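Local coordinates for octaprenyl Pyrophosphate Synthase (Helicobacter pylori, PDB 3TC1), which probably condenses farnesyl diphosphate with successive isopentenyl diphosphate units to build the forty-carbon chain of octaprenyl diphosphate, at residues L55-C63 with K172-K180; I184-A195 with Y279-E290. One frame throughout, in Å; residues are numbered along the deposited sequence.

Interaction 1: L55-C63 with K172-K180; sequences LLDKALNLC and KSMAILLNK
L177 enters the helix of L55-C63 as a knob in a hole lined by L55, K58, A59 and L62, a case of antiparallel helices joined by apolar side chains lodged against each other and against the partner backbone. Its CD2 methyl does the touching, pressed against the backbone at A59, where L177 CD2 to A59 CA is a tight 3.5 Å. Two torsions together direct CD2 at A59: CG lies anti to the main-chain nitrogen (chi1 -178°), and chi2 is near 68°. Further apolar contacts extend the seam in both directions. L55 meets L178 where the chain leaves its helix, L55 CG lying 3.7 Å from L178 CD2, while L62 lays its CD2 methyl against the turn of S173 and M174, 3.7 Å from M174 CA.

Sulfur supplies the second kind of contact. In M174 the bend at chi2 brings SD to A59, and that at chi3 (85°) turns CE to C63. M174 SD rests 3.8 Å from A59 CB, and the terminal methyl M174 CE reaches C63 SG at 3.6 Å. With small A59 at the centre, the bulky groups opposite can approach closely although the helix axes stay 10.5 Å apart.

A Schellman motif terminates the second helix, with N179 at positive phi, K180 N bonded to A175 O and N179 N to I176 O. Helix 38-44 adds M43 against L62 and M174, helix 121-144 backs L62 and S173, and helix 3-18 touches C63 through I9; the seam thus joins helix 53-80 to the C-terminal end of helix 152-177 within the all-helical prenyltransferase fold.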
loop_
_atom_site.group_PDB
_atom_site.type_symbol
_atom_site.label_atom_id
_atom_site.label_comp_id
_atom_site.label_asym_id
_atom_site.label_seq_id
_atom_site.Cartn_x
_atom_site.Cartn_y
_atom_site.Cartn_z
ATOM N N LEU B 55 -1.142 19.202 22.492
ATOM C CA LEU B 55 -1.797 19.323 21.196
ATOM C C LEU B 55 -0.775 19.479 20.066
ATOM O O LEU B 55 -0.950 18.926 18.977
ATOM C CB LEU B 55 -2.756 20.514 21.208
ATOM C CG LEU B 55 -3.584 20.810 19.953
ATOM C CD1 LEU B 55 -4.356 19.560 19.517
ATOM C CD2 LEU B 55 -4.544 21.958 20.256
ATOM N N LEU B 56 0.292 20.227 20.330
ATOM C CA LEU B 56 1.339 20.448 19.338
ATOM C C LEU B 56 1.974 19.122 18.909
ATOM O O LEU B 56 2.244 18.908 17.727
ATOM C CB LEU B 56 2.417 21.371 19.909
ATOM C CG LEU B 56 3.654 21.622 19.044
ATOM C CD1 LEU B 56 3.244 22.225 17.702
ATOM C CD2 LEU B 56 4.597 22.561 19.786
ATOM N N ASP B 57 2.214 18.238 19.872
ATOM C CA ASP B 57 2.800 16.942 19.561
ATOM C C ASP B 57 1.838 16.144 18.677
ATOM O O ASP B 57 2.264 15.491 17.727
ATOM C CB ASP B 57 3.106 16.166 20.842
ATOM C CG ASP B 57 3.773 14.829 20.566
ATOM O OD1 ASP B 57 4.887 14.813 19.997
ATOM O OD2 ASP B 57 3.176 13.791 20.913
ATOM N N LYS B 58 0.545 16.195 18.994
ATOM C CA LYS B 58 -0.461 15.492 18.197
ATOM C C LYS B 58 -0.444 16.039 16.774
ATOM O O LYS B 58 -0.599 15.293 15.812
ATOM C CB LYS B 58 -1.868 15.697 18.769
ATOM C CG LYS B 58 -2.233 14.866 19.989
ATOM C CD LYS B 58 -3.723 15.056 20.287
ATOM C CE LYS B 58 -4.247 14.116 21.368
ATOM N NZ LYS B 58 -3.962 14.593 22.745
ATOM N N ALA B 59 -0.270 17.352 16.652
ATOM C CA ALA B 59 -0.236 18.001 15.348
ATOM C C ALA B 59 0.994 17.549 14.562
ATOM O O ALA B 59 0.920 17.304 13.358
ATOM C CB ALA B 59 -0.230 19.506 15.518
ATOM N N LEU B 60 2.129 17.440 15.240
ATOM C CA LEU B 60 3.340 16.991 14.576
ATOM C C LEU B 60 3.145 15.537 14.144
ATOM O O LEU B 60 3.630 15.125 13.087
ATOM C CB LEU B 60 4.537 17.126 15.518
ATOM C CG LEU B 60 4.817 18.577 15.929
ATOM C CD1 LEU B 60 5.971 18.627 16.918
ATOM C CD2 LEU B 60 5.129 19.411 14.699
ATOM N N ASN B 61 2.425 14.763 14.957
ATOM C CA ASN B 61 2.158 13.368 14.615
ATOM C C ASN B 61 1.307 13.308 13.358
ATOM O O ASN B 61 1.519 12.455 12.496
ATOM C CB ASN B 61 1.422 12.639 15.748
ATOM C CG ASN B 61 2.337 12.261 16.887
ATOM O OD1 ASN B 61 3.555 12.333 16.763
ATOM N ND2 ASN B 61 1.753 11.839 18.008
ATOM N N LEU B 62 0.336 14.210 13.260
ATOM C CA LEU B 62 -0.537 14.254 12.095
ATOM C C LEU B 62 0.259 14.577 10.836
ATOM O O LEU B 62 0.025 13.994 9.770
ATOM C CB LEU B 62 -1.642 15.298 12.286
ATOM C CG LEU B 62 -2.681 15.362 11.157
ATOM C CD1 LEU B 62 -3.372 14.017 11.029
ATOM C CD2 LEU B 62 -3.718 16.445 11.455
ATOM N N CYS B 63 1.188 15.525 10.957
ATOM C CA CYS B 63 2.030 15.916 9.829
ATOM C C CYS B 63 2.914 14.737 9.425
ATOM O O CYS B 63 3.181 14.520 8.246
ATOM C CB CYS B 63 2.914 17.108 10.203
ATOM S SG CYS B 63 2.035 18.680 10.402
ATOM N N LYS B 172 -7.929 19.831 6.235
ATOM C CA LYS B 172 -9.195 19.646 6.930
ATOM C C LYS B 172 -8.923 18.891 8.226
ATOM O O LYS B 172 -9.493 19.204 9.272
ATOM C CB LYS B 172 -10.160 18.854 6.043
ATOM C CG LYS B 172 -11.553 18.663 6.620
ATOM C CD LYS B 172 -12.410 17.792 5.702
ATOM C CE LYS B 172 -13.787 17.527 6.296
ATOM N NZ LYS B 172 -14.626 16.683 5.397
ATOM N N SER B 173 -8.032 17.907 8.157
ATOM C CA SER B 173 -7.683 17.114 9.326
ATOM C C SER B 173 -6.975 17.940 10.402
ATOM O O SER B 173 -7.219 17.743 11.590
ATOM C CB SER B 173 -6.803 15.930 8.924
ATOM O OG SER B 173 -7.529 15.028 8.105
ATOM N N MET B 174 -6.102 18.858 9.996
ATOM C CA MET B 174 -5.402 19.680 10.981
ATOM C C MET B 174 -6.385 20.657 11.622
ATOM O O MET B 174 -6.320 20.926 12.829
ATOM C CB MET B 174 -4.248 20.446 10.330
ATOM C CG MET B 174 -3.419 21.267 11.323
ATOM S SD MET B 174 -2.620 20.282 12.616
ATOM C CE MET B 174 -1.158 19.780 11.783
ATOM N N ALA B 175 -7.300 21.179 10.815
ATOM C CA ALA B 175 -8.302 22.110 11.311
ATOM C C ALA B 175 -9.157 21.405 12.366
ATOM O O ALA B 175 -9.470 21.982 13.411
ATOM C CB ALA B 175 -9.177 22.605 10.158
ATOM N N ILE B 176 -9.533 20.160 12.081
ATOM C CA ILE B 176 -10.333 19.361 13.003
ATOM C C ILE B 176 -9.566 19.187 14.316
ATOM O O ILE B 176 -10.100 19.438 15.395
ATOM C CB ILE B 176 -10.633 17.955 12.414
ATOM C CG1 ILE B 176 -11.576 18.081 11.212
ATOM C CG2 ILE B 176 -11.239 17.051 13.483
ATOM C CD1 ILE B 176 -11.798 16.772 10.452
ATOM N N LEU B 177 -8.311 18.758 14.206
ATOM C CA LEU B 177 -7.451 18.544 15.363
ATOM C C LEU B 177 -7.310 19.808 16.209
ATOM O O LEU B 177 -7.358 19.747 17.437
ATOM C CB LEU B 177 -6.059 18.087 14.909
ATOM C CG LEU B 177 -5.050 17.784 16.021
ATOM C CD1 LEU B 177 -5.498 16.539 16.776
ATOM C CD2 LEU B 177 -3.662 17.577 15.429
ATOM N N LEU B 178 -7.138 20.948 15.546
ATOM C CA LEU B 178 -6.970 22.224 16.234
ATOM C C LEU B 178 -8.276 22.961 16.491
ATOM O O LEU B 178 -8.277 24.137 16.863
ATOM C CB LEU B 178 -6.027 23.119 15.428
ATOM C CG LEU B 178 -4.664 22.479 15.145
ATOM C CD1 LEU B 178 -3.787 23.461 14.405
ATOM C CD2 LEU B 178 -4.005 22.049 16.454
ATOM N N ASN B 179 -9.384 22.263 16.286
ATOM C CA ASN B 179 -10.704 22.844 16.494
ATOM C C ASN B 179 -10.942 24.159 15.732
ATOM O O ASN B 179 -11.399 25.139 16.297
ATOM C CB ASN B 179 -10.954 23.042 17.994
ATOM C CG ASN B 179 -12.417 23.289 18.314
ATOM O OD1 ASN B 179 -13.291 22.550 17.863
ATOM N ND2 ASN B 179 -12.691 24.323 19.103
ATOM N N LYS B 180 -10.549 24.215 14.497
ATOM C CA LYS B 180 -10.774 25.286 13.585
ATOM C C LYS B 180 -11.805 24.970 12.530
ATOM O O LYS B 180 -12.135 23.946 12.430
ATOM C CB LYS B 180 -9.468 25.769 12.968
ATOM C CG LYS B 180 -8.539 26.318 13.907
ATOM C CD LYS B 180 -7.286 26.510 13.348
ATOM C CE LYS B 180 -7.162 27.743 12.776
ATOM N NZ LYS B 180 -6.498 28.663 13.659
#

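Interaction 2: I184-A195 with Y279-E290; sequences IYADFGLNFGMA and YSKKALEAIKGE
F188 and A283 mark the tight middle of this antiparallel pair, their CA atoms only 4.4 Å apart and the short helix axes 7.7 Å apart. Small residues facing the partner, A283 and A286 on one helix and A195 on the other, permit such closeness. F188 turns the edge of its ring to the partner backbone: A283 O lies near the ring plane, 3.2 Å from F188 CD1, and A283 CB is 3.7 Å from F188 CD1. I287 closes in on the ring obliquely: with CG1 set between the backbone nitrogen and the carbonyl carbon (chi1 62°), its CG2 and CD1 both reach the phenyl group.

Toward A195, the Y279 ring takes M194 over one face. M194 CB sits 3.6 Å from the ring centroid and 11° off the normal, a well-centred CH-pi contact. Chi1 and chi2 hold M194 SD above that face too, 5.3 Å from the centroid in a distant Met-aromatic contact, and chi3 sends CE toward Y279 OH. The A195 methyl fills in beside the tyrosine CB, at 3.8 Å from A195 CB to Y279 CB.

At the rim, exposed K282 lays its aliphatic chain over buried N191 at about a right angle. At the other end, I184 meets I287 and sets its CG2 3.2 Å from A286 O. Looser still, poorly ordered E290 brings its CG beside the Y185 hydroxyl. F188 also touches L171 of helix 152-177 and L295 of helix 293-301, joining the pair to both. Chemically, the central grip comes from aromatic edges and faces, methyl groups and close backbone rather than paired charges; the charged residues gather at its margins.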
loop_
_atom_site.group_PDB
_atom_site.type_symbol
_atom_site.label_atom_id
_atom_site.label_comp_id
_atom_site.label_asym_id
_atom_site.label_seq_id
_atom_site.Cartn_x
_atom_site.Cartn_y
_atom_site.Cartn_z
ATOM N N ILE B 184 -13.504 25.906 5.887
ATOM C CA ILE B 184 -12.668 26.969 5.352
ATOM C C ILE B 184 -11.323 26.443 4.875
ATOM O O ILE B 184 -10.890 26.734 3.761
ATOM C CB ILE B 184 -12.409 28.075 6.410
ATOM C CG1 ILE B 184 -13.709 28.831 6.691
ATOM C CG2 ILE B 184 -11.318 29.008 5.914
ATOM C CD1 ILE B 184 -13.574 29.889 7.762
ATOM N N TYR B 185 -10.682 25.633 5.708
ATOM C CA TYR B 185 -9.381 25.093 5.359
ATOM C C TYR B 185 -9.405 23.954 4.347
ATOM O O TYR B 185 -8.437 23.760 3.613
ATOM C CB TYR B 185 -8.647 24.709 6.640
ATOM C CG TYR B 185 -8.293 25.940 7.448
ATOM C CD1 TYR B 185 -7.233 26.761 7.066
ATOM C CD2 TYR B 185 -9.066 26.330 8.543
ATOM C CE1 TYR B 185 -6.953 27.938 7.746
ATOM C CE2 TYR B 185 -8.795 27.511 9.231
ATOM C CZ TYR B 185 -7.738 28.309 8.827
ATOM O OH TYR B 185 -7.460 29.475 9.500
ATOM N N ALA B 186 -10.503 23.208 4.297
ATOM C CA ALA B 186 -10.621 22.135 3.322
ATOM C C ALA B 186 -10.740 22.827 1.964
ATOM O O ALA B 186 -10.160 22.391 0.969
ATOM C CB ALA B 186 -11.866 21.304 3.595
ATOM N N ASP B 187 -11.494 23.923 1.948
ATOM C CA ASP B 187 -11.708 24.705 0.738
ATOM C C ASP B 187 -10.386 25.310 0.268
ATOM O O ASP B 187 -10.080 25.297 -0.926
ATOM C CB ASP B 187 -12.734 25.811 1.013
ATOM C CG ASP B 187 -13.273 26.439 -0.258
ATOM O OD1 ASP B 187 -13.789 25.693 -1.116
ATOM O OD2 ASP B 187 -13.188 27.677 -0.395
ATOM N N PHE B 188 -9.601 25.835 1.205
ATOM C CA PHE B 188 -8.300 26.410 0.867
ATOM C C PHE B 188 -7.392 25.307 0.333
ATOM O O PHE B 188 -6.678 25.496 -0.651
ATOM C CB PHE B 188 -7.639 27.034 2.097
ATOM C CG PHE B 188 -6.212 27.471 1.860
ATOM C CD1 PHE B 188 -5.929 28.742 1.361
ATOM C CD2 PHE B 188 -5.156 26.597 2.099
ATOM C CE1 PHE B 188 -4.613 29.133 1.102
ATOM C CE2 PHE B 188 -3.833 26.977 1.842
ATOM C CZ PHE B 188 -3.563 28.248 1.343
ATOM N N GLY B 189 -7.423 24.154 0.993
ATOM C CA GLY B 189 -6.594 23.039 0.572
ATOM C C GLY B 189 -6.905 22.515 -0.819
ATOM O O GLY B 189 -5.993 22.247 -1.599
ATOM N N LEU B 190 -8.188 22.366 -1.138
ATOM C CA LEU B 190 -8.592 21.850 -2.445
ATOM C C LEU B 190 -8.155 22.763 -3.588
ATOM O O LEU B 190 -7.589 22.306 -4.586
ATOM C CB LEU B 190 -10.111 21.669 -2.501
ATOM C CG LEU B 190 -10.660 21.076 -3.801
ATOM C CD1 LEU B 190 -10.210 19.622 -3.922
ATOM C CD2 LEU B 190 -12.185 21.167 -3.815
ATOM N N ASN B 191 -8.428 24.055 -3.450
ATOM C CA ASN B 191 -8.053 24.998 -4.491
ATOM C C ASN B 191 -6.537 25.172 -4.594
ATOM O O ASN B 191 -6.007 25.285 -5.691
ATOM C CB ASN B 191 -8.757 26.337 -4.260
ATOM C CG ASN B 191 -10.256 26.249 -4.516
ATOM O OD1 ASN B 191 -11.056 26.116 -3.589
ATOM N ND2 ASN B 191 -10.638 26.303 -5.784
ATOM N N PHE B 192 -5.841 25.189 -3.461
ATOM C CA PHE B 192 -4.386 25.316 -3.479
ATOM C C PHE B 192 -3.810 24.103 -4.204
ATOM O O PHE B 192 -2.857 24.224 -4.970
ATOM C CB PHE B 192 -3.814 25.353 -2.055
ATOM C CG PHE B 192 -2.306 25.358 -2.010
ATOM C CD1 PHE B 192 -1.597 26.559 -2.010
ATOM C CD2 PHE B 192 -1.591 24.162 -2.027
ATOM C CE1 PHE B 192 -0.198 26.566 -2.032
ATOM C CE2 PHE B 192 -0.193 24.161 -2.049
ATOM C CZ PHE B 192 0.503 25.368 -2.052
ATOM N N GLY B 193 -4.391 22.933 -3.933
ATOM C CA GLY B 193 -3.937 21.701 -4.554
ATOM C C GLY B 193 -4.140 21.693 -6.059
ATOM O O GLY B 193 -3.301 21.183 -6.801
ATOM N N MET B 194 -5.259 22.248 -6.511
ATOM C CA MET B 194 -5.545 22.321 -7.942
ATOM C C MET B 194 -4.517 23.239 -8.606
ATOM O O MET B 194 -3.919 22.882 -9.620
ATOM C CB MET B 194 -6.964 22.867 -8.183
ATOM C CG MET B 194 -8.095 21.926 -7.746
ATOM S SD MET B 194 -8.072 20.320 -8.586
ATOM C CE MET B 194 -8.899 20.721 -10.124
ATOM N N ALA B 195 -4.307 24.421 -8.027
ATOM C CA ALA B 195 -3.341 25.367 -8.581
ATOM C C ALA B 195 -1.938 24.757 -8.570
ATOM O O ALA B 195 -1.186 24.866 -9.542
ATOM C CB ALA B 195 -3.351 26.654 -7.782
ATOM N N TYR B 279 -7.742 29.245 -9.300
ATOM C CA TYR B 279 -7.705 28.447 -8.082
ATOM C C TYR B 279 -6.943 29.149 -6.969
ATOM O O TYR B 279 -7.332 29.084 -5.806
ATOM C CB TYR B 279 -7.069 27.090 -8.370
ATOM C CG TYR B 279 -7.950 26.203 -9.207
ATOM C CD1 TYR B 279 -9.150 25.706 -8.697
ATOM C CD2 TYR B 279 -7.593 25.863 -10.509
ATOM C CE1 TYR B 279 -9.974 24.890 -9.465
ATOM C CE2 TYR B 279 -8.414 25.048 -11.291
ATOM C CZ TYR B 279 -9.603 24.567 -10.759
ATOM O OH TYR B 279 -10.424 23.771 -11.519
ATOM N N SER B 280 -5.854 29.816 -7.323
ATOM C CA SER B 280 -5.055 30.528 -6.336
ATOM C C SER B 280 -5.908 31.607 -5.676
ATOM O O SER B 280 -5.847 31.804 -4.458
ATOM C CB SER B 280 -3.831 31.162 -7.001
ATOM O OG SER B 280 -3.057 31.878 -6.054
ATOM N N LYS B 281 -6.699 32.303 -6.488
ATOM C CA LYS B 281 -7.576 33.358 -5.992
ATOM C C LYS B 281 -8.626 32.761 -5.061
ATOM O O LYS B 281 -8.913 33.320 -4.002
ATOM C CB LYS B 281 -8.265 34.082 -7.154
ATOM C CG LYS B 281 -7.321 34.877 -8.045
ATOM C CD LYS B 281 -8.086 35.650 -9.111
ATOM C CE LYS B 281 -7.144 36.371 -10.068
ATOM N NZ LYS B 281 -6.309 37.394 -9.385
ATOM N N LYS B 282 -9.189 31.623 -5.456
ATOM C CA LYS B 282 -10.196 30.952 -4.636
ATOM C C LYS B 282 -9.598 30.562 -3.286
ATOM O O LYS B 282 -10.247 30.709 -2.250
ATOM C CB LYS B 282 -10.746 29.717 -5.366
ATOM C CG LYS B 282 -11.637 30.060 -6.560
ATOM C CD LYS B 282 -12.059 28.829 -7.370
ATOM C CE LYS B 282 -13.045 27.939 -6.611
ATOM N NZ LYS B 282 -13.420 26.723 -7.399
ATOM N N ALA B 283 -8.354 30.088 -3.289
ATOM C CA ALA B 283 -7.699 29.700 -2.041
ATOM C C ALA B 283 -7.605 30.898 -1.093
ATOM O O ALA B 283 -8.012 30.826 0.069
ATOM C CB ALA B 283 -6.304 29.152 -2.328
ATOM N N LEU B 284 -7.063 32.000 -1.598
ATOM C CA LEU B 284 -6.916 33.212 -0.805
ATOM C C LEU B 284 -8.284 33.687 -0.325
ATOM O O LEU B 284 -8.430 34.160 0.803
ATOM C CB LEU B 284 -6.239 34.298 -1.643
ATOM C CG LEU B 284 -4.788 34.002 -2.034
ATOM C CD1 LEU B 284 -4.308 34.990 -3.082
ATOM C CD2 LEU B 284 -3.911 34.068 -0.791
ATOM N N GLU B 285 -9.279 33.552 -1.192
ATOM C CA GLU B 285 -10.647 33.946 -0.879
ATOM C C GLU B 285 -11.146 33.182 0.347
ATOM O O GLU B 285 -11.663 33.771 1.296
ATOM C CB GLU B 285 -11.556 33.650 -2.076
ATOM C CG GLU B 285 -12.998 34.091 -1.905
ATOM C CD GLU B 285 -13.151 35.599 -1.913
ATOM O OE1 GLU B 285 -12.565 36.266 -1.035
ATOM O OE2 GLU B 285 -13.859 36.119 -2.802
ATOM N N ALA B 286 -10.973 31.864 0.317
ATOM C CA ALA B 286 -11.405 30.986 1.399
ATOM C C ALA B 286 -10.903 31.414 2.774
ATOM O O ALA B 286 -11.646 31.361 3.751
ATOM C CB ALA B 286 -10.965 29.547 1.108
ATOM N N ILE B 287 -9.646 31.834 2.854
ATOM C CA ILE B 287 -9.073 32.250 4.127
ATOM C C ILE B 287 -9.061 33.767 4.314
ATOM O O ILE B 287 -8.305 34.292 5.132
ATOM C CB ILE B 287 -7.635 31.725 4.279
ATOM C CG1 ILE B 287 -6.744 32.320 3.186
ATOM C CG2 ILE B 287 -7.638 30.199 4.216
ATOM C CD1 ILE B 287 -5.270 31.972 3.327
ATOM N N LYS B 288 -9.903 34.462 3.556
ATOM C CA LYS B 288 -10.000 35.917 3.638
ATOM C C LYS B 288 -10.271 36.300 5.091
ATOM O O LYS B 288 -9.586 37.151 5.662
ATOM C CB LYS B 288 -11.147 36.415 2.754
ATOM C CG LYS B 288 -10.883 37.722 2.020
ATOM C CD LYS B 288 -9.789 37.554 0.975
ATOM C CE LYS B 288 -9.795 38.695 -0.033
ATOM N NZ LYS B 288 -11.038 38.696 -0.858
ATOM N N GLY B 289 -11.270 35.651 5.682
ATOM C CA GLY B 289 -11.633 35.923 7.061
ATOM C C GLY B 289 -10.474 35.810 8.033
ATOM O O GLY B 289 -10.227 36.721 8.822
ATOM N N GLU B 290 -9.762 34.689 7.979
ATOM C CA GLU B 290 -8.624 34.467 8.862
ATOM C C GLU B 290 -7.525 35.455 8.493
ATOM O O GLU B 290 -7.682 36.245 7.562
ATOM C CB GLU B 290 -8.106 33.035 8.702
ATOM C CG GLU B 290 -9.199 31.997 8.482
ATOM C CD GLU B 290 -10.180 31.903 9.638
ATOM O OE1 GLU B 290 -11.190 31.183 9.499
ATOM O OE2 GLU B 290 -9.943 32.542 10.685
#

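Overall arrangement
Interactions 1 and 2 follow one another along the chain, and their centres lie 18 Å apart. The consecutive helices 152-177 and 182-205 carry their inner segments, with the turn after L177 reversing the chain between them. The segments touch at several points along these two antiparallel helices: A175 CB is 4.1 Å from Y185 CD2, K180 CE is 3.7 Å from Y185 OH, and K172 CB is 3.9 Å from A186 CB. Helices 53-80 and 268-286 are thereby linked through these two helices. The side chain of A195 is about 14 Å from the bound magnesium ion, and helix 182-205 continues into a DDLLD sequence consistent with the second DDxxD motif of prenyl synthases.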